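2-hydroxyisobutyryl-CoA synthetase (Aquincola tertiaricarbonis, PDB 6HDY) is a member of the ANL superfamily of AMP-binding enzymes, which join a large N-terminal domain to a smaller C-terminal one. Local coordinates at residues Q208-T212 against M213-A217; H440-Q443 against T444-V448; R478-N481 against Q482-S486. One frame throughout, in Å; residues are numbered along the deposited sequence.

Contact 1 (Q208-T212 against M213-A217); sequences QWLDT and MKPAA
Trp209 meets Met213 one helical turn further on, at the end of helix 202-213. The two side chains run alongside each other in the same direction, and the methyl CE of Met213 approaches CZ3 of Trp209 obliquely at 3.7 Å. Chi1 (-66°) sets CG of Met213 beside its backbone N, and bends at chi2 and chi3 bring CE to the six-membered part of the indole. In the backbone, Met213 N gives Trp209 O a nearly straight helical bond of 2.8 Å (162°). Leu210 follows with two contacts: its carbonyl O takes the N-H of Lys214 at 2.9 Å, and its CD2 packs 3.8 Å from CG of Pro215, the side chains crossing at about a right angle. Asp211 holds Lys214 chiefly through its backbone, since NZ of Lys214 lies 2.7 Å from O of Asp211, in the carbonyl plane and on a lone pair. The carboxylate adds a long salt bridge, and Asn241 O is a further partner of NZ. Thr212 turns back along the helix, its OG1 bonding to Gln208 O from the face opposite to Thr212 N. Leu174 and Pro109 of the second subunit pack on Trp209 and Met213. With Lys214 at positive phi (54°) and Pro215 next, the chain leaves the helix for strand 217-220, a helix-to-strand connection within the parallel alpha/beta part of the AMP-binding domain.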
loop_
_atom_site.group_PDB
_atom_site.type_symbol
_atom_site.label_atom_id
_atom_site.label_comp_id
_atom_site.label_asym_id
_atom_site.label_seq_id
_atom_site.Cartn_x
_atom_site.Cartn_y
_atom_site.Cartn_z
ATOM N N GLN A 208 -13.988 -0.957 -12.169
ATOM C CA GLN A 208 -15.306 -0.653 -11.597
ATOM C C GLN A 208 -15.227 0.606 -10.738
ATOM O O GLN A 208 -16.099 1.457 -10.881
ATOM C CB GLN A 208 -15.875 -1.831 -10.775
ATOM C CG GLN A 208 -16.213 -3.090 -11.589
ATOM C CD GLN A 208 -17.296 -2.907 -12.655
ATOM O OE1 GLN A 208 -18.094 -1.940 -12.662
ATOM N NE2 GLN A 208 -17.339 -3.850 -13.593
ATOM N N TRP A 209 -14.157 0.749 -9.878
ATOM C CA TRP A 209 -13.963 1.934 -9.042
ATOM C C TRP A 209 -13.726 3.185 -9.857
ATOM O O TRP A 209 -14.208 4.239 -9.472
ATOM C CB TRP A 209 -12.837 1.744 -8.002
ATOM C CG TRP A 209 -13.294 0.997 -6.792
ATOM C CD1 TRP A 209 -13.378 -0.357 -6.653
ATOM C CD2 TRP A 209 -13.764 1.557 -5.564
ATOM N NE1 TRP A 209 -13.863 -0.678 -5.414
ATOM C CE2 TRP A 209 -14.115 0.478 -4.721
ATOM C CE3 TRP A 209 -13.884 2.866 -5.070
ATOM C CZ2 TRP A 209 -14.618 0.668 -3.429
ATOM C CZ3 TRP A 209 -14.361 3.045 -3.781
ATOM C CH2 TRP A 209 -14.742 1.961 -2.989
ATOM N N LEU A 210 -12.988 3.082 -10.979
ATOM C CA LEU A 210 -12.704 4.225 -11.863
ATOM C C LEU A 210 -13.970 4.674 -12.612
ATOM O O LEU A 210 -14.154 5.874 -12.846
ATOM C CB LEU A 210 -11.596 3.890 -12.872
ATOM C CG LEU A 210 -10.235 3.440 -12.304
ATOM C CD1 LEU A 210 -9.392 2.824 -13.393
ATOM C CD2 LEU A 210 -9.489 4.577 -11.644
ATOM N N ASP A 211 -14.832 3.707 -12.990
ATOM C CA ASP A 211 -16.105 3.968 -13.662
ATOM C C ASP A 211 -17.069 4.646 -12.684
ATOM O O ASP A 211 -17.747 5.590 -13.069
ATOM C CB ASP A 211 -16.713 2.658 -14.192
ATOM C CG ASP A 211 -17.903 2.852 -15.132
ATOM O OD1 ASP A 211 -17.675 3.188 -16.317
ATOM O OD2 ASP A 211 -19.048 2.609 -14.695
ATOM N N THR A 212 -17.111 4.180 -11.414
ATOM C CA THR A 212 -17.970 4.759 -10.377
ATOM C C THR A 212 -17.468 6.139 -9.911
ATOM O O THR A 212 -18.232 7.106 -9.947
ATOM C CB THR A 212 -18.114 3.786 -9.192
ATOM O OG1 THR A 212 -18.556 2.507 -9.659
ATOM C CG2 THR A 212 -19.057 4.314 -8.102
ATOM N N MET A 213 -16.199 6.214 -9.460
ATOM C CA MET A 213 -15.565 7.408 -8.877
ATOM C C MET A 213 -15.226 8.503 -9.868
ATOM O O MET A 213 -15.241 9.665 -9.489
ATOM C CB MET A 213 -14.299 7.034 -8.068
ATOM C CG MET A 213 -14.550 6.202 -6.824
ATOM S SD MET A 213 -15.481 7.047 -5.512
ATOM C CE MET A 213 -16.560 5.760 -5.124
ATOM N N LYS A 214 -14.876 8.145 -11.120
ATOM C CA LYS A 214 -14.509 9.090 -12.196
ATOM C C LYS A 214 -13.364 10.070 -11.756
ATOM O O LYS A 214 -13.587 11.276 -11.639
ATOM C CB LYS A 214 -15.745 9.823 -12.787
ATOM C CG LYS A 214 -16.880 8.875 -13.190
ATOM C CD LYS A 214 -17.245 8.975 -14.653
ATOM C CE LYS A 214 -18.542 8.266 -14.977
ATOM N NZ LYS A 214 -18.328 6.855 -15.409
ATOM N N PRO A 215 -12.122 9.557 -11.525
ATOM C CA PRO A 215 -11.032 10.436 -11.063
ATOM C C PRO A 215 -10.498 11.421 -12.082
ATOM O O PRO A 215 -10.481 11.137 -13.287
ATOM C CB PRO A 215 -9.937 9.442 -10.667
ATOM C CG PRO A 215 -10.160 8.290 -11.572
ATOM C CD PRO A 215 -11.660 8.154 -11.599
ATOM N N ALA A 216 -10.010 12.561 -11.588
ATOM C CA ALA A 216 -9.415 13.557 -12.467
ATOM C C ALA A 216 -7.996 13.143 -12.857
ATOM O O ALA A 216 -7.536 13.529 -13.930
ATOM C CB ALA A 216 -9.402 14.919 -11.792
ATOM N N ALA A 217 -7.296 12.365 -11.980
ATOM C CA ALA A 217 -5.921 11.957 -12.234
ATOM C C ALA A 217 -5.613 10.518 -11.836
ATOM O O ALA A 217 -6.239 9.961 -10.934
ATOM C CB ALA A 217 -4.943 12.929 -11.583
#

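Contact 2 (H440-Q443 against T444-V448)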
loop_
_atom_site.group_PDB
_atom_site.type_symbol
_atom_site.label_atom_id
_atom_site.label_comp_id
_atom_site.label_asym_id
_atom_site.label_seq_id
_atom_site.Cartn_x
_atom_site.Cartn_y
_atom_site.Cartn_z
ATOM N N HIS A 440 10.015 -6.137 -41.058
ATOM C CA HIS A 440 10.456 -5.033 -41.914
ATOM C C HIS A 440 10.542 -3.716 -41.163
ATOM O O HIS A 440 11.587 -3.079 -41.217
ATOM C CB HIS A 440 9.540 -4.893 -43.146
ATOM C CG HIS A 440 9.900 -3.759 -44.069
ATOM N ND1 HIS A 440 10.793 -3.934 -45.120
ATOM C CD2 HIS A 440 9.440 -2.482 -44.093
ATOM C CE1 HIS A 440 10.854 -2.760 -45.738
ATOM N NE2 HIS A 440 10.060 -1.855 -45.156
ATOM N N ARG A 441 9.450 -3.301 -40.482
ATOM C CA ARG A 441 9.377 -2.033 -39.744
ATOM C C ARG A 441 10.569 -1.892 -38.782
ATOM O O ARG A 441 11.313 -0.909 -38.859
ATOM C CB ARG A 441 8.025 -1.898 -38.998
ATOM C CG ARG A 441 7.374 -0.511 -39.095
ATOM C CD ARG A 441 6.091 -0.532 -39.927
ATOM N NE ARG A 441 4.971 0.156 -39.270
ATOM C CZ ARG A 441 3.719 0.177 -39.729
ATOM N NH1 ARG A 441 3.405 -0.447 -40.858
ATOM N NH2 ARG A 441 2.772 0.825 -39.060
ATOM N N VAL A 442 10.780 -2.919 -37.942
ATOM C CA VAL A 442 11.859 -3.024 -36.952
ATOM C C VAL A 442 13.233 -2.931 -37.634
ATOM O O VAL A 442 14.100 -2.210 -37.140
ATOM C CB VAL A 442 11.668 -4.299 -36.083
ATOM C CG1 VAL A 442 12.865 -4.564 -35.177
ATOM C CG2 VAL A 442 10.391 -4.189 -35.249
ATOM N N GLN A 443 13.395 -3.601 -38.810
ATOM C CA GLN A 443 14.623 -3.569 -39.613
ATOM C C GLN A 443 14.911 -2.160 -40.117
ATOM O O GLN A 443 16.042 -1.709 -40.013
ATOM C CB GLN A 443 14.572 -4.557 -40.795
ATOM C CG GLN A 443 14.720 -6.024 -40.388
ATOM C CD GLN A 443 14.971 -6.958 -41.545
ATOM O OE1 GLN A 443 14.321 -8.000 -41.674
ATOM N NE2 GLN A 443 15.957 -6.642 -42.376
ATOM N N THR A 444 13.884 -1.458 -40.630
ATOM C CA THR A 444 13.990 -0.087 -41.136
ATOM C C THR A 444 14.360 0.879 -39.995
ATOM O O THR A 444 15.150 1.805 -40.210
ATOM C CB THR A 444 12.653 0.334 -41.789
ATOM O OG1 THR A 444 12.114 -0.756 -42.540
ATOM C CG2 THR A 444 12.780 1.577 -42.666
ATOM N N VAL A 445 13.791 0.656 -38.792
ATOM C CA VAL A 445 13.997 1.513 -37.627
ATOM C C VAL A 445 15.427 1.392 -37.076
ATOM O O VAL A 445 16.122 2.408 -36.964
ATOM C CB VAL A 445 12.897 1.293 -36.530
ATOM C CG1 VAL A 445 13.271 1.955 -35.204
ATOM C CG2 VAL A 445 11.531 1.800 -36.999
ATOM N N LEU A 446 15.848 0.157 -36.737
ATOM C CA LEU A 446 17.133 -0.152 -36.113
ATOM C C LEU A 446 18.311 -0.401 -37.072
ATOM O O LEU A 446 19.460 -0.189 -36.677
ATOM C CB LEU A 446 16.984 -1.355 -35.163
ATOM C CG LEU A 446 15.744 -1.438 -34.261
ATOM C CD1 LEU A 446 15.720 -2.764 -33.528
ATOM C CD2 LEU A 446 15.685 -0.282 -33.250
ATOM N N GLY A 447 18.026 -0.864 -38.291
ATOM C CA GLY A 447 19.044 -1.175 -39.293
ATOM C C GLY A 447 19.684 -2.525 -39.044
ATOM O O GLY A 447 20.876 -2.717 -39.306
ATOM N N VAL A 448 18.885 -3.471 -38.537
ATOM C CA VAL A 448 19.329 -4.806 -38.156
ATOM C C VAL A 448 18.299 -5.862 -38.566
ATOM O O VAL A 448 17.115 -5.556 -38.610
ATOM C CB VAL A 448 19.681 -4.782 -36.631
ATOM C CG1 VAL A 448 18.945 -5.839 -35.804
ATOM C CG2 VAL A 448 21.181 -4.856 -36.416
#
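Two donors of Thr444 grip the carbonyl oxygen of His440: the backbone N at 2.9 Å, and the hydroxyl OG1 at 2.7 Å from His440 O, well above the carbonyl plane. The hydroxyl can fold back this way because OG1 stands beside its own backbone N (chi1 -40°). The other backbone bonds continue the helical pattern, with Val445 N on Arg441 O, Leu446 N on Val442 O in an almost straight bond, and Gly447 N on Gln443 O at 2.8 Å with a more bent geometry (138°).

OG1 of Thr444 also sits over one face of the His440 imidazole, 3.4 Å above the plane and offset toward the rim, 3.5 Å from NE2 of His440.

Past the last helical turn, Gly447 turns to positive phi (80°), and Val448 O comes back to 3.3 Å from CA of Gln443 in a CA-H...O contact, close to its CG as well. The amide end of Gln443 extends beyond and is held by Arg449, through OE1.

The apolar contact is the pair Val442-Leu446: CG1 of Val442 and CD1 of Leu446 lie 3.8 Å apart, side by side and pointing the same way. Both residues rest against strand 413-419 and helix 383-391, and Val442 also touches Ala450 of strand 450-454.

Contact 3 (R478-N481 against Q482-S486)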
loop_
_atom_site.group_PDB
_atom_site.type_symbol
_atom_site.label_atom_id
_atom_site.label_comp_id
_atom_site.label_asym_id
_atom_site.label_seq_id
_atom_site.Cartn_x
_atom_site.Cartn_y
_atom_site.Cartn_z
ATOM N N ARG A 478 19.184 -19.720 -28.363
ATOM C CA ARG A 478 19.578 -20.774 -29.284
ATOM C C ARG A 478 18.386 -21.623 -29.694
ATOM O O ARG A 478 18.208 -21.841 -30.889
ATOM C CB ARG A 478 20.751 -21.599 -28.741
ATOM C CG ARG A 478 22.005 -20.744 -28.612
ATOM C CD ARG A 478 23.250 -21.473 -29.010
ATOM N NE ARG A 478 24.381 -20.556 -29.143
ATOM C CZ ARG A 478 25.533 -20.689 -28.495
ATOM N NH1 ARG A 478 25.720 -21.705 -27.659
ATOM N NH2 ARG A 478 26.512 -19.816 -28.685
ATOM N N ALA A 479 17.507 -21.985 -28.729
ATOM C CA ALA A 479 16.286 -22.755 -28.991
ATOM C C ALA A 479 15.358 -22.028 -29.954
ATOM O O ALA A 479 14.834 -22.654 -30.875
ATOM C CB ALA A 479 15.554 -23.054 -27.694
ATOM N N LEU A 480 15.193 -20.702 -29.769
ATOM C CA LEU A 480 14.341 -19.868 -30.611
ATOM C C LEU A 480 14.911 -19.712 -32.028
ATOM O O LEU A 480 14.170 -19.928 -32.990
ATOM C CB LEU A 480 14.018 -18.516 -29.955
ATOM C CG LEU A 480 13.049 -17.570 -30.711
ATOM C CD1 LEU A 480 11.712 -18.258 -31.064
ATOM C CD2 LEU A 480 12.798 -16.326 -29.920
ATOM N N ASN A 481 16.215 -19.372 -32.152
ATOM C CA ASN A 481 16.895 -19.213 -33.441
ATOM C C ASN A 481 16.788 -20.491 -34.286
ATOM O O ASN A 481 16.352 -20.424 -35.434
ATOM C CB ASN A 481 18.357 -18.781 -33.254
ATOM C CG ASN A 481 18.859 -17.861 -34.347
ATOM O OD1 ASN A 481 18.109 -17.405 -35.228
ATOM N ND2 ASN A 481 20.142 -17.550 -34.306
ATOM N N GLN A 482 17.130 -21.655 -33.679
ATOM C CA GLN A 482 17.051 -22.995 -34.252
ATOM C C GLN A 482 15.605 -23.343 -34.682
ATOM O O GLN A 482 15.424 -23.952 -35.738
ATOM C CB GLN A 482 17.552 -24.017 -33.227
ATOM C CG GLN A 482 19.079 -24.082 -33.068
ATOM C CD GLN A 482 19.522 -24.638 -31.730
ATOM O OE1 GLN A 482 18.807 -25.390 -31.071
ATOM N NE2 GLN A 482 20.728 -24.286 -31.302
ATOM N N GLN A 483 14.587 -22.968 -33.864
ATOM C CA GLN A 483 13.170 -23.199 -34.163
ATOM C C GLN A 483 12.742 -22.320 -35.364
ATOM O O GLN A 483 12.023 -22.801 -36.241
ATOM C CB GLN A 483 12.292 -22.888 -32.928
ATOM C CG GLN A 483 10.792 -23.172 -33.127
ATOM C CD GLN A 483 9.873 -22.369 -32.225
ATOM O OE1 GLN A 483 10.251 -21.349 -31.628
ATOM N NE2 GLN A 483 8.618 -22.790 -32.144
ATOM N N LEU A 484 13.196 -21.037 -35.382
ATOM C CA LEU A 484 12.948 -20.034 -36.422
ATOM C C LEU A 484 13.697 -20.343 -37.712
ATOM O O LEU A 484 13.298 -19.858 -38.768
ATOM C CB LEU A 484 13.317 -18.622 -35.941
ATOM C CG LEU A 484 12.280 -17.870 -35.099
ATOM C CD1 LEU A 484 12.921 -16.697 -34.390
ATOM C CD2 LEU A 484 11.116 -17.368 -35.953
ATOM N N GLN A 485 14.782 -21.134 -37.634
ATOM C CA GLN A 485 15.543 -21.558 -38.802
ATOM C C GLN A 485 14.809 -22.736 -39.459
ATOM O O GLN A 485 14.826 -22.861 -40.687
ATOM C CB GLN A 485 16.970 -21.959 -38.409
ATOM C CG GLN A 485 17.942 -20.793 -38.284
ATOM C CD GLN A 485 19.247 -21.231 -37.659
ATOM O OE1 GLN A 485 19.354 -21.415 -36.449
ATOM N NE2 GLN A 485 20.266 -21.437 -38.474
ATOM N N SER A 486 14.152 -23.591 -38.643
ATOM C CA SER A 486 13.403 -24.759 -39.127
ATOM C C SER A 486 12.054 -24.393 -39.770
ATOM O O SER A 486 11.691 -24.995 -40.785
ATOM C CB SER A 486 13.189 -25.767 -38.002
ATOM O OG SER A 486 14.383 -26.468 -37.699
#
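Leu480 and Leu484 lie side by side and point the same way, with CG of Leu480 3.8 Å from CD1 of Leu484. Although CB of Leu480 points away from the next turn, its CG is anti to the backbone N (chi1 -176°) and so beside the carbonyl carbon, which brings the end of the side chain back toward Leu484. Gln483 crosses the same leucine obliquely, its OE1 coming to 3.5 Å from CD1 of Leu480, a contact between a polar oxygen and a methyl group. On another side of the helix the side chain of Gln482 folds back over the preceding turn: CD of Gln482 passes 3.2 Å from O of Arg478, and NE2 of Gln482 lies 3.7 Å from CB of Arg478. The first torsion of Gln482 (chi1 -77°) sets CG beside its own backbone N and so directs the chain over that carbonyl.

Helix 474-486, the last helix modelled in the chain, is amphipathic here: Leu480 and Leu484 lie against the mixed sheet of the C-terminal domain, while the exposed Arg478, Gln482 and Ser486 are on other sides. Beneath the side chains the backbone ladder fixes the spacing: Gln482 N bonds to Arg478 O at 3.0 Å and is close to straight (169°), Leu484 N bonds to Leu480 O at 2.8 Å, and Gln483 N bonds to Ala479 O. The next bond, from Gln485 N to Asn481 O, is bent and weak.

Further out, strands 413-419 and 450-454 carry the inner face. Leu414 touches Leu480, Asn481 and Leu484, while Glu453 lies against Leu480 and Gln483. The polar end of Asn481 has its partner on the sheet too, since OD1 accepts a hydrogen bond from NZ of Lys451.

Along the chain the three come in series. Contact 1, in the large AMP-binding domain, ends helix 202-213 next to the parallel sheet, beside the second subunit. Contacts 2 and 3 belong to another part of the molecule, built on the mixed sheet, and their centres lie about 40 Å and 46 Å from that of contact 1. Their own centres are about 20 Å apart, and they do not touch. Helices 428-446 and 474-486 pack on opposite faces of the mixed sheet, as alternating residues attest: contact 2 meets Leu413, Leu415 and Ala450, contact 3 Leu414, Arg416, Lys451 and Glu453. Together they flank the sheet of the small C-terminal domain, which in ANL enzymes moves as a unit.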